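Biofilm-associated surface protein (Staphylococcus aureus, PDB 7C7U) is a cell wall-anchored, calcium-binding surface protein that takes part in biofilm formation and probably switches between folded and functional amyloid states. Local coordinates at residues A[534-539]-A[546-551]; A[557-562]-A[566-571]. All coordinates share one frame; numbering follows the deposited sequence.

In the fold
Both contacts join the same two sheets of the C-terminal beta sandwich, one built on strands 525-526, 535-539 and 567-571, the other on strands 555-560, 545-550, 581-588 and 591-600. Contact 1 lies inside the sandwich and is wholly buried, a small meeting of valines and an isoleucine. Contact 2, centred about 8 Å from it, sets the outermost strands 555-560 and 567-571 against each other and closes the sandwich along one margin, so it is only partly buried and side chains there also press on backbone carbonyls. Neither contact has a hydrogen bond between its own segments; the backbone bonds run within each sheet, as from Val546 N to Val559 O at 2.7 Å, and link one contact to the other.

Contact 1: A[534-539]-A[546-551]; sequences QQIVVN and VTVTDS
Val538 makes most of the contact between residues 534-539 and 546-551, meeting two valines of the facing strand at once. Its CG1 comes within 3.7 Å of Val548 CG2, the two side chains sliding past each other in opposite directions. Toward Val546 the approach is instead tip to tip, with Val538 CG2 lying 4.1 Å from Val546 CG1. A chi1 of -67° turns Val538 CG1 to Val548 while both methyls stay in reach of Val546 CG1, to which CG2 and CB come closest. Val546 in turn has CG1 anti to its backbone N (chi1 -179°), and this is the methyl that reaches the CB and both methyls of Val538.

Packing slackens at Ile536, whose CD1 only just reaches Val548 CG1 at 4.5 Å. Strands 535-539 and 546-550 are 8.7 Å apart at the closest approach of their axes, consistent with facing sheets, and cross at a marked skew, 132°. Beyond this apolar patch, Gln535 and Thr549 lie on the outer sides of the two sheets, toward solvent.

Other strands complete the core: Val559 of strand 555-560 packs on Val538, Leu582 of strand 581-588 on Ile536, and Ile570 of strand 567-571 on Val548.

Contact 2: A[557-562]-A[566-571]; sequences GTVTIP and TSAAIN
Strands 557-560 and 567-571 run roughly antiparallel, at 152°, but their axes stay 6.5 Å apart at the closest point and no hydrogen bond joins them, so side chains must bridge the gap. Val559 does so at the middle. Its CG1 sits between backbone N and carbonyl carbon (chi1 68°) and packs on Ile570 CG1 at 3.7 Å, the two side chains crossing obliquely. The other methyl, CG2, lies 3.7 Å from Ala568 CB and presses closely on a carbonyl, 3.2 Å from Ala569 O.

At one end Ile570 lies over the backbone of Gly557. Its CG2 is 3.6 Å from Gly557 CA, an approach made possible because the glycine has no side chain to stand between them. Ile570 CD1 also meets the carbonyl, 3.5 Å from Gly557 O. At the other end Ile561 splits its branches: CG1 reaches Ala568 CB at 4.0 Å, while CG2 rests on the backbone at Thr566 CA, 3.7 Å away. Pro562 adds its ring carbon CD, which touches Ala568 CB.

The pair forms a margin of the sandwich where two edge strands face each other. Strand 555-560 is hydrogen-bonded to strand 545-550, and strand 567-571 to strand 535-539; within the first of these sheets, Ile561 packs on Val546 and Thr558 on Thr547.

Contact 1: A[534-539]-A[546-551]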
loop_
_atom_site.group_PDB
_atom_site.type_symbol
_atom_site.label_atom_id
_atom_site.label_comp_id
_atom_site.label_asym_id
_atom_site.label_seq_id
_atom_site.Cartn_x
_atom_site.Cartn_y
_atom_site.Cartn_z
ATOM N N GLN A 534 28.657 -12.885 -13.986
ATOM C CA GLN A 534 29.825 -13.561 -14.534
ATOM C C GLN A 534 31.128 -12.810 -14.280
ATOM O O GLN A 534 32.182 -13.256 -14.749
ATOM C CB GLN A 534 29.654 -13.759 -16.045
ATOM C CG GLN A 534 28.312 -14.318 -16.465
ATOM C CD GLN A 534 28.225 -15.813 -16.269
ATOM O OE1 GLN A 534 29.233 -16.474 -16.010
ATOM N NE2 GLN A 534 27.018 -16.360 -16.390
ATOM N N GLN A 535 31.087 -11.684 -13.568
ATOM C CA GLN A 535 32.269 -10.860 -13.367
ATOM C C GLN A 535 32.263 -10.298 -11.954
ATOM O O GLN A 535 31.203 -10.051 -11.370
ATOM C CB GLN A 535 32.376 -9.723 -14.395
ATOM C CG GLN A 535 31.307 -8.655 -14.279
ATOM C CD GLN A 535 31.416 -7.621 -15.379
ATOM O OE1 GLN A 535 32.421 -7.562 -16.092
ATOM N NE2 GLN A 535 30.381 -6.800 -15.529
ATOM N N ILE A 536 33.464 -10.121 -11.407
ATOM C CA ILE A 536 33.680 -9.561 -10.075
ATOM C C ILE A 536 34.430 -8.244 -10.246
ATOM O O ILE A 536 35.617 -8.243 -10.598
ATOM C CB ILE A 536 34.461 -10.524 -9.170
ATOM C CG1 ILE A 536 33.798 -11.904 -9.149
ATOM C CG2 ILE A 536 34.580 -9.963 -7.763
ATOM C CD1 ILE A 536 34.459 -12.884 -8.191
ATOM N N VAL A 537 33.750 -7.127 -9.992
ATOM C CA VAL A 537 34.370 -5.809 -10.094
ATOM C C VAL A 537 35.091 -5.479 -8.791
ATOM O O VAL A 537 34.522 -5.614 -7.699
ATOM C CB VAL A 537 33.322 -4.737 -10.430
ATOM C CG1 VAL A 537 34.008 -3.392 -10.689
ATOM C CG2 VAL A 537 32.479 -5.168 -11.629
ATOM N N VAL A 538 36.349 -5.040 -8.905
ATOM C CA VAL A 538 37.167 -4.660 -7.758
ATOM C C VAL A 538 37.650 -3.224 -7.936
ATOM O O VAL A 538 37.793 -2.724 -9.056
ATOM C CB VAL A 538 38.371 -5.612 -7.555
ATOM C CG1 VAL A 538 37.901 -6.996 -7.163
ATOM C CG2 VAL A 538 39.247 -5.656 -8.816
ATOM N N ASN A 539 37.894 -2.563 -6.804
ATOM C CA ASN A 539 38.394 -1.194 -6.741
ATOM C C ASN A 539 39.706 -1.178 -5.969
ATOM O O ASN A 539 39.857 -1.896 -4.975
ATOM C CB ASN A 539 37.382 -0.258 -6.065
ATOM C CG ASN A 539 35.976 -0.445 -6.598
ATOM O OD1 ASN A 539 35.681 -0.063 -7.724
ATOM N ND2 ASN A 539 35.112 -1.064 -5.800
ATOM N N VAL A 546 45.065 -6.797 -8.149
ATOM C CA VAL A 546 44.127 -7.269 -7.134
ATOM C C VAL A 546 43.779 -8.724 -7.419
ATOM O O VAL A 546 43.421 -9.075 -8.551
ATOM C CB VAL A 546 42.854 -6.406 -7.102
ATOM C CG1 VAL A 546 41.900 -6.897 -6.005
ATOM C CG2 VAL A 546 43.207 -4.959 -6.885
ATOM N N THR A 547 43.860 -9.559 -6.386
ATOM C CA THR A 547 43.560 -10.983 -6.476
ATOM C C THR A 547 42.422 -11.311 -5.521
ATOM O O THR A 547 42.461 -10.923 -4.350
ATOM C CB THR A 547 44.802 -11.816 -6.145
ATOM O OG1 THR A 547 45.883 -11.413 -6.997
ATOM C CG2 THR A 547 44.528 -13.301 -6.339
ATOM N N VAL A 548 41.410 -12.015 -6.022
ATOM C CA VAL A 548 40.210 -12.342 -5.256
ATOM C C VAL A 548 40.218 -13.831 -4.948
ATOM O O VAL A 548 40.407 -14.657 -5.848
ATOM C CB VAL A 548 38.927 -11.951 -6.009
ATOM C CG1 VAL A 548 37.700 -12.309 -5.177
ATOM C CG2 VAL A 548 38.936 -10.460 -6.332
ATOM N N THR A 549 40.002 -14.168 -3.679
ATOM C CA THR A 549 39.931 -15.550 -3.229
ATOM C C THR A 549 38.645 -15.752 -2.440
ATOM O O THR A 549 38.099 -14.810 -1.860
ATOM C CB THR A 549 41.145 -15.929 -2.353
ATOM O OG1 THR A 549 41.070 -15.243 -1.097
ATOM C CG2 THR A 549 42.456 -15.565 -3.044
ATOM N N ASP A 550 38.155 -16.991 -2.430
ATOM C CA ASP A 550 36.998 -17.331 -1.615
ATOM C C ASP A 550 37.469 -17.741 -0.220
ATOM O O ASP A 550 38.647 -17.602 0.130
ATOM C CB ASP A 550 36.157 -18.422 -2.282
ATOM C CG ASP A 550 36.975 -19.642 -2.689
ATOM O OD1 ASP A 550 36.848 -20.070 -3.858
ATOM O OD2 ASP A 550 37.755 -20.163 -1.860
ATOM N N SER A 551 36.551 -18.267 0.594
ATOM C CA SER A 551 36.903 -18.677 1.950
ATOM C C SER A 551 37.906 -19.827 1.981
ATOM O O SER A 551 38.505 -20.073 3.034
ATOM C CB SER A 551 35.640 -19.058 2.732
ATOM O OG SER A 551 34.678 -19.676 1.893
#

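Contact 2: A[557-562]-A[566-571]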
loop_
_atom_site.group_PDB
_atom_site.type_symbol
_atom_site.label_atom_id
_atom_site.label_comp_id
_atom_site.label_asym_id
_atom_site.label_seq_id
_atom_site.Cartn_x
_atom_site.Cartn_y
_atom_site.Cartn_z
ATOM N N GLY A 557 40.398 -15.257 -9.482
ATOM C CA GLY A 557 40.819 -14.360 -10.538
ATOM C C GLY A 557 41.750 -13.263 -10.067
ATOM O O GLY A 557 41.815 -12.951 -8.874
ATOM N N THR A 558 42.495 -12.682 -11.006
ATOM C CA THR A 558 43.408 -11.587 -10.715
ATOM C C THR A 558 43.284 -10.552 -11.820
ATOM O O THR A 558 43.036 -10.890 -12.981
ATOM C CB THR A 558 44.877 -12.045 -10.619
ATOM O OG1 THR A 558 45.411 -12.208 -11.939
ATOM C CG2 THR A 558 45.002 -13.369 -9.877
ATOM N N VAL A 559 43.467 -9.286 -11.457
ATOM C CA VAL A 559 43.433 -8.216 -12.447
ATOM C C VAL A 559 44.335 -7.084 -11.978
ATOM O O VAL A 559 44.414 -6.783 -10.782
ATOM C CB VAL A 559 41.989 -7.725 -12.712
ATOM C CG1 VAL A 559 41.425 -7.006 -11.502
ATOM C CG2 VAL A 559 41.936 -6.845 -13.953
ATOM N N THR A 560 45.043 -6.486 -12.932
ATOM C CA THR A 560 45.788 -5.259 -12.699
ATOM C C THR A 560 44.898 -4.070 -13.030
ATOM O O THR A 560 44.275 -4.029 -14.094
ATOM C CB THR A 560 47.065 -5.227 -13.543
ATOM O OG1 THR A 560 48.033 -6.121 -12.975
ATOM C CG2 THR A 560 47.646 -3.817 -13.601
ATOM N N ILE A 561 44.838 -3.113 -12.118
ATOM C CA ILE A 561 44.005 -1.924 -12.303
ATOM C C ILE A 561 44.726 -0.951 -13.237
ATOM O O ILE A 561 45.921 -0.669 -13.022
ATOM C CB ILE A 561 43.692 -1.283 -10.953
ATOM C CG1 ILE A 561 42.792 -2.233 -10.154
ATOM C CG2 ILE A 561 43.024 0.081 -11.130
ATOM C CD1 ILE A 561 42.787 -1.973 -8.701
ATOM N N PRO A 562 44.057 -0.464 -14.287
ATOM C CA PRO A 562 44.743 0.317 -15.328
ATOM C C PRO A 562 45.137 1.717 -14.869
ATOM O O PRO A 562 44.699 2.229 -13.834
ATOM C CB PRO A 562 43.722 0.371 -16.471
ATOM C CG PRO A 562 42.401 0.093 -15.837
ATOM C CD PRO A 562 42.680 -0.819 -14.677
ATOM N N THR A 566 40.614 3.418 -11.110
ATOM C CA THR A 566 40.778 2.753 -9.824
ATOM C C THR A 566 39.764 1.626 -9.654
ATOM O O THR A 566 39.414 1.262 -8.533
ATOM C CB THR A 566 40.687 3.749 -8.666
ATOM O OG1 THR A 566 39.504 4.536 -8.800
ATOM C CG2 THR A 566 41.911 4.691 -8.675
ATOM N N SER A 567 39.290 1.068 -10.765
ATOM C CA SER A 567 38.422 -0.101 -10.741
ATOM C C SER A 567 38.729 -0.953 -11.963
ATOM O O SER A 567 39.149 -0.442 -13.009
ATOM C CB SER A 567 36.936 0.294 -10.686
ATOM O OG SER A 567 36.379 0.313 -11.984
ATOM N N ALA A 568 38.572 -2.264 -11.801
ATOM C CA ALA A 568 38.835 -3.214 -12.871
ATOM C C ALA A 568 37.900 -4.406 -12.714
ATOM O O ALA A 568 37.179 -4.530 -11.720
ATOM C CB ALA A 568 40.299 -3.663 -12.873
ATOM N N ALA A 569 37.956 -5.310 -13.689
ATOM C CA ALA A 569 37.036 -6.434 -13.766
ATOM C C ALA A 569 37.793 -7.753 -13.737
ATOM O O ALA A 569 38.878 -7.878 -14.314
ATOM C CB ALA A 569 36.188 -6.360 -15.036
ATOM N N ILE A 570 37.217 -8.730 -13.047
ATOM C CA ILE A 570 37.658 -10.115 -13.106
ATOM C C ILE A 570 36.554 -10.940 -13.755
ATOM O O ILE A 570 35.378 -10.786 -13.418
ATOM C CB ILE A 570 37.992 -10.640 -11.697
ATOM C CG1 ILE A 570 39.154 -9.842 -11.104
ATOM C CG2 ILE A 570 38.303 -12.120 -11.733
ATOM C CD1 ILE A 570 39.635 -10.364 -9.786
ATOM N N ASN A 571 36.931 -11.818 -14.678
ATOM C CA ASN A 571 35.982 -12.674 -15.375
ATOM C C ASN A 571 36.112 -14.108 -14.886
ATOM O O ASN A 571 37.218 -14.588 -14.625
ATOM C CB ASN A 571 36.181 -12.614 -16.892
ATOM C CG ASN A 571 36.055 -11.211 -17.438
ATOM O OD1 ASN A 571 35.239 -10.421 -16.960
ATOM N ND2 ASN A 571 36.863 -10.888 -18.443
#